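Side-chain contacts in 23S rRNA-specific endonuclease VapC20 (Mycobacterium tuberculosis H37Rv, PDB 5WZF), which cleaves 23S rRNA within the sarcin-ricin loop as the magnesium-dependent endoribonuclease toxin of a type II toxin-antitoxin system: residues 115-118 against 119-123; 31-34 against 35-39; 20-23 against 24-27. All blocks are in the same frame, centred on the assembly; numbering follows the deposited sequence.

Contact 1 of 3, residues 115-118 against 119-123; sequences FAVM and RKKGI
The amides of Arg119, Lys120 and Lys121 bond to the carbonyls of Phe115, Ala116 and Val117 in regular i to i+4 order, after which Gly122 turns to positive phi (72°) and Ile123 N reaches back five residues to Met118 O (2.8 Å). Met118 and Ile123 also meet through their side chains, which cross at about a right angle: the bend at the last torsion of Met118 (chi3 69°) carries methyl CE to 3.8 Å from Ile123 CG2. On the solvent side Arg119 doubles back along the helix. A turn at chi3 (-61°) lays one guanidinium face over Phe115 O and Ala116 CA, with NH2 3.7 Å from Ala116 CB, and a hydrogen bond from NH2 to Gln94 OE1 helps fix its rotation. Lys120 runs straight out to a salt bridge with Glu85, whereas Lys121 passes obliquely by Val117, CG to CG1 at 4.1 Å. The six-to-one bond of Ile123 to Met118, the weak five-to-two bond of Gly122 N to Arg119 O, the glycine of positive phi and the apolar pair of Met118 and Ile123 make a classic Schellman motif, which ends helix 109-121 of the PIN domain.

Contact 2 of 3, residues 31-34 against 35-39; sequences ARHG and TAKRL
The imidazole of His33 carries Lys37 CG over one face, in a CH-pi contact 4.2 Å from the ring centroid and 22° off the normal, and has a water in its plane at the NE2 edge. One residue on, the guanidinium of Arg38 lies with one face over the backbone, Gly34 O and Thr35 CA each standing 3.5 Å from its plane and offset toward its rim. In both pairs a long side chain folds back over the preceding turn. CG of Lys37 sits beside the backbone N, and the chain passes the ring obliquely, with CD 3.6 Å from His33 NE2; a bend at chi3 (-59°) then brings CE alongside the ring, 3.8 Å from His33 NE2. The same water that bonds to NE2 at 2.7 Å also accepts a weak bond from Lys37 NZ, bridging the two side chains. The ammonium lies close enough that it would, if anything, disfavour a second proton on the imidazole, whose ND1 bonds to Ala24 O on the preceding helix.

This is the amino-terminal turn of helix 33-41 in the PIN domain, with Arg32 as N-cap. Arg32 O takes the first helical bond, from Ala36 N at 2.8 Å, and those from Lys37 N to His33 O and Arg38 N to Gly34 O follow. One residue earlier a second water takes the place of the helical bond, accepting from Thr35 N and donating to Ala31 O. The Arg32 side chain heads away from the turn to a salt bridge with Asp130, and its backbone N is bonded to Asp30 OD1. Ala36 turns its methyl CB to within 3.4 Å of Arg32 O, against Phe21 and Ala24 of helix 19-25.

Contact 3 of 3, residues 20-23 against 24-27; sequences SFWA and ALGN
Leu25 packs against Phe21 and Trp22 in the last turn of helix 19-25, the first helix of the PIN domain. Its CB lies over the carbonyls of the preceding turn, 3.5 Å from Phe21 O and a little farther from Trp22 O. From there CG stands opposite the backbone N (chi1 -169°), and of the two methyls CD2 does the touching. CD2 approaches Phe21 CE2 obliquely at 4.0 Å and comes to the edge of the Trp22 indole, near its plane, 4.3 Å from CZ3. The side chains of Leu25 and Phe21 run side by side, pointing the same way, and Trp40 of helix 33-41 touches both.

The backbone that carries them is helical: Leu25 N bonds to Phe21 O at 2.9 Å and Gly26 N to Trp22 O, while Ala24 N to Ser20 O is long and weak. Gly26 then leaves helical geometry. At the other end of the segment Ser20 OG bonds to Asp18 OD2 and Phe129 N, so it is a probable second-shell residue of the predicted magnesium site. Trp22 ties its NE1 to Thr49 OG1 on the neighbouring strand. Past the helix end Asn27 bonds through OD1 to Gly29 N and brings CB to 3.2 Å from Ala23 O; its ND2 donates to a water at 3.0 Å, which in turn gives a weak bond to Ala23 O.

In the fold
Along the chain contact 3 comes first, then contact 2, then contact 1, all within one PIN domain whose parallel sheet runs in the order 82-85, 46-50, 14-17, 125-127, 139-140. Contacts 3 and 2 belong to successive helices, 19-25 and 33-41, their centres about 8 Å apart; they touch through His33 and Ala36 against the turn of Ala24 and the ring of Phe21. Contact 1 ends helix 109-121 across the centre of the chain, about 21 Å from contact 3 and 24 Å from contact 2, centre to centre. Helix 109-121 carries the predicted magnesium ligand Asp111, with Phe115 close to it; helix 19-25 starts right after the other, Asp18, and sets Ser20 beside it.

Contact 1 of 3, residues 115-118 against 119-123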
# COMPACT_ATOMS: atom_id res chain seq x y z
N PHE B 115 -1.93 1.00 -12.78
CA PHE B 115 -2.31 1.53 -14.09
C PHE B 115 -1.16 2.32 -14.69
O PHE B 115 -0.89 2.23 -15.89
CB PHE B 115 -3.55 2.43 -13.97
CG PHE B 115 -4.75 1.75 -13.37
CD1 PHE B 115 -4.88 0.36 -13.41
CD2 PHE B 115 -5.75 2.50 -12.77
CE1 PHE B 115 -5.99 -0.26 -12.86
CE2 PHE B 115 -6.86 1.88 -12.22
CZ PHE B 115 -6.98 0.50 -12.26
N ALA B 116 -0.49 3.10 -13.85
CA ALA B 116 0.62 3.94 -14.29
C ALA B 116 1.81 3.10 -14.75
O ALA B 116 2.49 3.46 -15.71
CB ALA B 116 1.04 4.89 -13.17
N VAL B 117 2.06 1.99 -14.06
CA VAL B 117 3.13 1.09 -14.45
C VAL B 117 2.83 0.48 -15.81
O VAL B 117 3.70 0.40 -16.68
CB VAL B 117 3.36 -0.03 -13.41
CG1 VAL B 117 4.31 -1.09 -13.96
CG2 VAL B 117 3.90 0.55 -12.10
N MET B 118 1.58 0.05 -16.00
CA MET B 118 1.19 -0.60 -17.25
C MET B 118 1.27 0.38 -18.43
O MET B 118 1.69 0.00 -19.52
CB MET B 118 -0.22 -1.18 -17.14
CG MET B 118 -0.33 -2.35 -16.15
SD MET B 118 -2.01 -3.02 -16.00
CE MET B 118 -2.23 -3.78 -17.60
N ARG B 119 0.89 1.63 -18.19
CA ARG B 119 1.01 2.66 -19.22
C ARG B 119 2.48 2.89 -19.56
O ARG B 119 2.84 3.02 -20.73
CB ARG B 119 0.36 3.97 -18.77
CG ARG B 119 -1.16 3.95 -18.70
CD ARG B 119 -1.74 5.36 -18.63
NE ARG B 119 -1.29 6.10 -17.45
CZ ARG B 119 -1.87 6.03 -16.26
NH1 ARG B 119 -2.93 5.24 -16.07
NH2 ARG B 119 -1.40 6.75 -15.24
N LYS B 120 3.32 2.95 -18.54
CA LYS B 120 4.75 3.16 -18.73
C LYS B 120 5.39 2.01 -19.50
O LYS B 120 6.21 2.22 -20.40
CB LYS B 120 5.45 3.33 -17.38
CG LYS B 120 6.97 3.31 -17.46
CD LYS B 120 7.62 3.33 -16.08
CE LYS B 120 9.13 3.22 -16.17
NZ LYS B 120 9.79 3.30 -14.83
N LYS B 121 5.00 0.79 -19.16
CA LYS B 121 5.61 -0.40 -19.74
C LYS B 121 4.92 -0.88 -21.01
O LYS B 121 5.39 -1.81 -21.66
CB LYS B 121 5.64 -1.53 -18.70
CG LYS B 121 6.48 -1.22 -17.48
CD LYS B 121 7.95 -1.08 -17.86
CE LYS B 121 8.83 -0.88 -16.64
NZ LYS B 121 10.27 -0.79 -17.00
N GLY B 122 3.80 -0.25 -21.35
CA GLY B 122 3.08 -0.61 -22.56
C GLY B 122 2.36 -1.94 -22.42
O GLY B 122 2.20 -2.69 -23.39
N ILE B 123 1.93 -2.24 -21.20
CA ILE B 123 1.23 -3.48 -20.90
C ILE B 123 -0.27 -3.26 -20.96
O ILE B 123 -0.78 -2.29 -20.40
CB ILE B 123 1.62 -4.02 -19.51
CG1 ILE B 123 3.13 -4.27 -19.44
CG2 ILE B 123 0.85 -5.29 -19.18
CD1 ILE B 123 3.64 -4.58 -18.05

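Contact 2 of 3, residues 31-34 against 35-39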
# COMPACT_ATOMS: atom_id res chain seq x y z
N ALA B 31 -11.66 -18.84 -3.42
CA ALA B 31 -12.64 -19.38 -4.35
C ALA B 31 -12.11 -19.41 -5.78
O ALA B 31 -12.51 -20.25 -6.59
CB ALA B 31 -13.93 -18.59 -4.29
N ARG B 32 -11.20 -18.50 -6.09
CA ARG B 32 -10.65 -18.39 -7.44
C ARG B 32 -9.27 -19.03 -7.57
O ARG B 32 -8.56 -18.81 -8.55
CB ARG B 32 -10.58 -16.92 -7.87
CG ARG B 32 -11.95 -16.26 -8.04
CD ARG B 32 -11.84 -14.89 -8.69
NE ARG B 32 -11.44 -13.85 -7.75
CZ ARG B 32 -12.13 -12.74 -7.53
NH1 ARG B 32 -13.26 -12.52 -8.19
NH2 ARG B 32 -11.69 -11.85 -6.65
N HIS B 33 -8.89 -19.84 -6.58
CA HIS B 33 -7.57 -20.47 -6.57
C HIS B 33 -7.34 -21.37 -7.78
O HIS B 33 -6.28 -21.31 -8.41
CB HIS B 33 -7.37 -21.29 -5.29
CG HIS B 33 -6.03 -21.94 -5.20
ND1 HIS B 33 -4.86 -21.22 -5.09
CD2 HIS B 33 -5.67 -23.25 -5.21
CE1 HIS B 33 -3.84 -22.06 -5.04
NE2 HIS B 33 -4.30 -23.30 -5.11
N GLY B 34 -8.33 -22.19 -8.10
CA GLY B 34 -8.24 -23.07 -9.26
C GLY B 34 -8.08 -22.29 -10.54
O GLY B 34 -7.24 -22.61 -11.38
N THR B 35 -8.89 -21.24 -10.69
CA THR B 35 -8.83 -20.37 -11.86
C THR B 35 -7.47 -19.69 -11.96
O THR B 35 -6.91 -19.57 -13.06
CB THR B 35 -9.93 -19.29 -11.81
OG1 THR B 35 -11.22 -19.92 -11.83
CG2 THR B 35 -9.81 -18.35 -12.99
N ALA B 36 -6.94 -19.26 -10.82
CA ALA B 36 -5.62 -18.63 -10.78
C ALA B 36 -4.52 -19.58 -11.25
O ALA B 36 -3.65 -19.20 -12.03
CB ALA B 36 -5.32 -18.13 -9.37
N LYS B 37 -4.57 -20.82 -10.78
CA LYS B 37 -3.55 -21.80 -11.15
C LYS B 37 -3.57 -22.10 -12.64
O LYS B 37 -2.52 -22.27 -13.26
CB LYS B 37 -3.72 -23.10 -10.35
CG LYS B 37 -3.29 -22.99 -8.90
CD LYS B 37 -3.06 -24.37 -8.29
CE LYS B 37 -4.31 -25.22 -8.34
NZ LYS B 37 -4.11 -26.53 -7.67
N ARG B 38 -4.76 -22.16 -13.22
CA ARG B 38 -4.89 -22.41 -14.65
C ARG B 38 -4.31 -21.24 -15.45
O ARG B 38 -3.60 -21.45 -16.44
CB ARG B 38 -6.36 -22.64 -15.04
CG ARG B 38 -6.93 -23.95 -14.51
CD ARG B 38 -8.26 -24.29 -15.17
NE ARG B 38 -9.30 -23.31 -14.89
CZ ARG B 38 -10.09 -23.34 -13.82
NH1 ARG B 38 -9.96 -24.32 -12.93
NH2 ARG B 38 -11.01 -22.41 -13.64
N LEU B 39 -4.62 -20.02 -15.02
CA LEU B 39 -4.09 -18.83 -15.67
C LEU B 39 -2.57 -18.76 -15.54
O LEU B 39 -1.88 -18.37 -16.48
CB LEU B 39 -4.72 -17.57 -15.08
CG LEU B 39 -6.14 -17.26 -15.54
CD1 LEU B 39 -6.74 -16.13 -14.70
CD2 LEU B 39 -6.14 -16.90 -17.01
O HOH W 1 -11.25 -21.41 -9.01
O HOH W 2 -2.94 -25.58 -4.68

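Contact 3 of 3, residues 20-23 against 24-27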
# COMPACT_ATOMS: atom_id res chain seq x y z
N SER B 20 -5.22 -9.05 -6.48
CA SER B 20 -6.35 -9.96 -6.52
C SER B 20 -5.93 -11.32 -7.07
O SER B 20 -6.44 -12.35 -6.63
CB SER B 20 -7.49 -9.37 -7.36
OG SER B 20 -7.05 -9.00 -8.65
N PHE B 21 -4.99 -11.32 -8.00
CA PHE B 21 -4.51 -12.58 -8.56
C PHE B 21 -3.52 -13.27 -7.63
O PHE B 21 -3.64 -14.48 -7.39
CB PHE B 21 -3.86 -12.37 -9.93
CG PHE B 21 -3.42 -13.65 -10.59
CD1 PHE B 21 -4.29 -14.37 -11.39
CD2 PHE B 21 -2.14 -14.15 -10.37
CE1 PHE B 21 -3.90 -15.56 -11.97
CE2 PHE B 21 -1.75 -15.34 -10.95
CZ PHE B 21 -2.62 -16.04 -11.75
N TRP B 22 -2.54 -12.53 -7.12
CA TRP B 22 -1.56 -13.10 -6.20
C TRP B 22 -2.23 -13.75 -5.00
O TRP B 22 -1.84 -14.83 -4.56
CB TRP B 22 -0.57 -12.04 -5.70
CG TRP B 22 0.46 -11.53 -6.66
CD1 TRP B 22 0.78 -10.22 -6.88
CD2 TRP B 22 1.35 -12.29 -7.49
NE1 TRP B 22 1.79 -10.12 -7.80
CE2 TRP B 22 2.16 -11.38 -8.19
CE3 TRP B 22 1.53 -13.66 -7.72
CZ2 TRP B 22 3.13 -11.78 -9.11
CZ3 TRP B 22 2.49 -14.06 -8.63
CH2 TRP B 22 3.28 -13.12 -9.31
N ALA B 23 -3.24 -13.07 -4.47
CA ALA B 23 -3.96 -13.55 -3.30
C ALA B 23 -4.71 -14.84 -3.59
O ALA B 23 -4.77 -15.74 -2.76
CB ALA B 23 -4.93 -12.49 -2.80
N ALA B 24 -5.28 -14.93 -4.79
CA ALA B 24 -5.97 -16.15 -5.20
C ALA B 24 -4.98 -17.29 -5.42
O ALA B 24 -5.27 -18.44 -5.10
CB ALA B 24 -6.78 -15.91 -6.47
N LEU B 25 -3.81 -16.97 -5.97
CA LEU B 25 -2.82 -18.00 -6.27
C LEU B 25 -2.17 -18.52 -4.99
O LEU B 25 -1.90 -19.72 -4.87
CB LEU B 25 -1.75 -17.45 -7.22
CG LEU B 25 -0.80 -18.48 -7.83
CD1 LEU B 25 -1.57 -19.46 -8.70
CD2 LEU B 25 0.30 -17.79 -8.62
N GLY B 26 -1.93 -17.63 -4.04
CA GLY B 26 -1.23 -17.99 -2.82
C GLY B 26 -2.12 -18.45 -1.69
O GLY B 26 -1.66 -18.68 -0.57
N ASN B 27 -3.41 -18.60 -1.97
CA ASN B 27 -4.37 -19.08 -0.99
C ASN B 27 -5.23 -20.19 -1.58
O ASN B 27 -6.13 -19.93 -2.37
CB ASN B 27 -5.25 -17.93 -0.49
CG ASN B 27 -6.37 -18.38 0.44
OD1 ASN B 27 -6.33 -19.47 1.01
ND2 ASN B 27 -7.37 -17.52 0.60
O HOH W 3 -7.10 -15.01 -1.04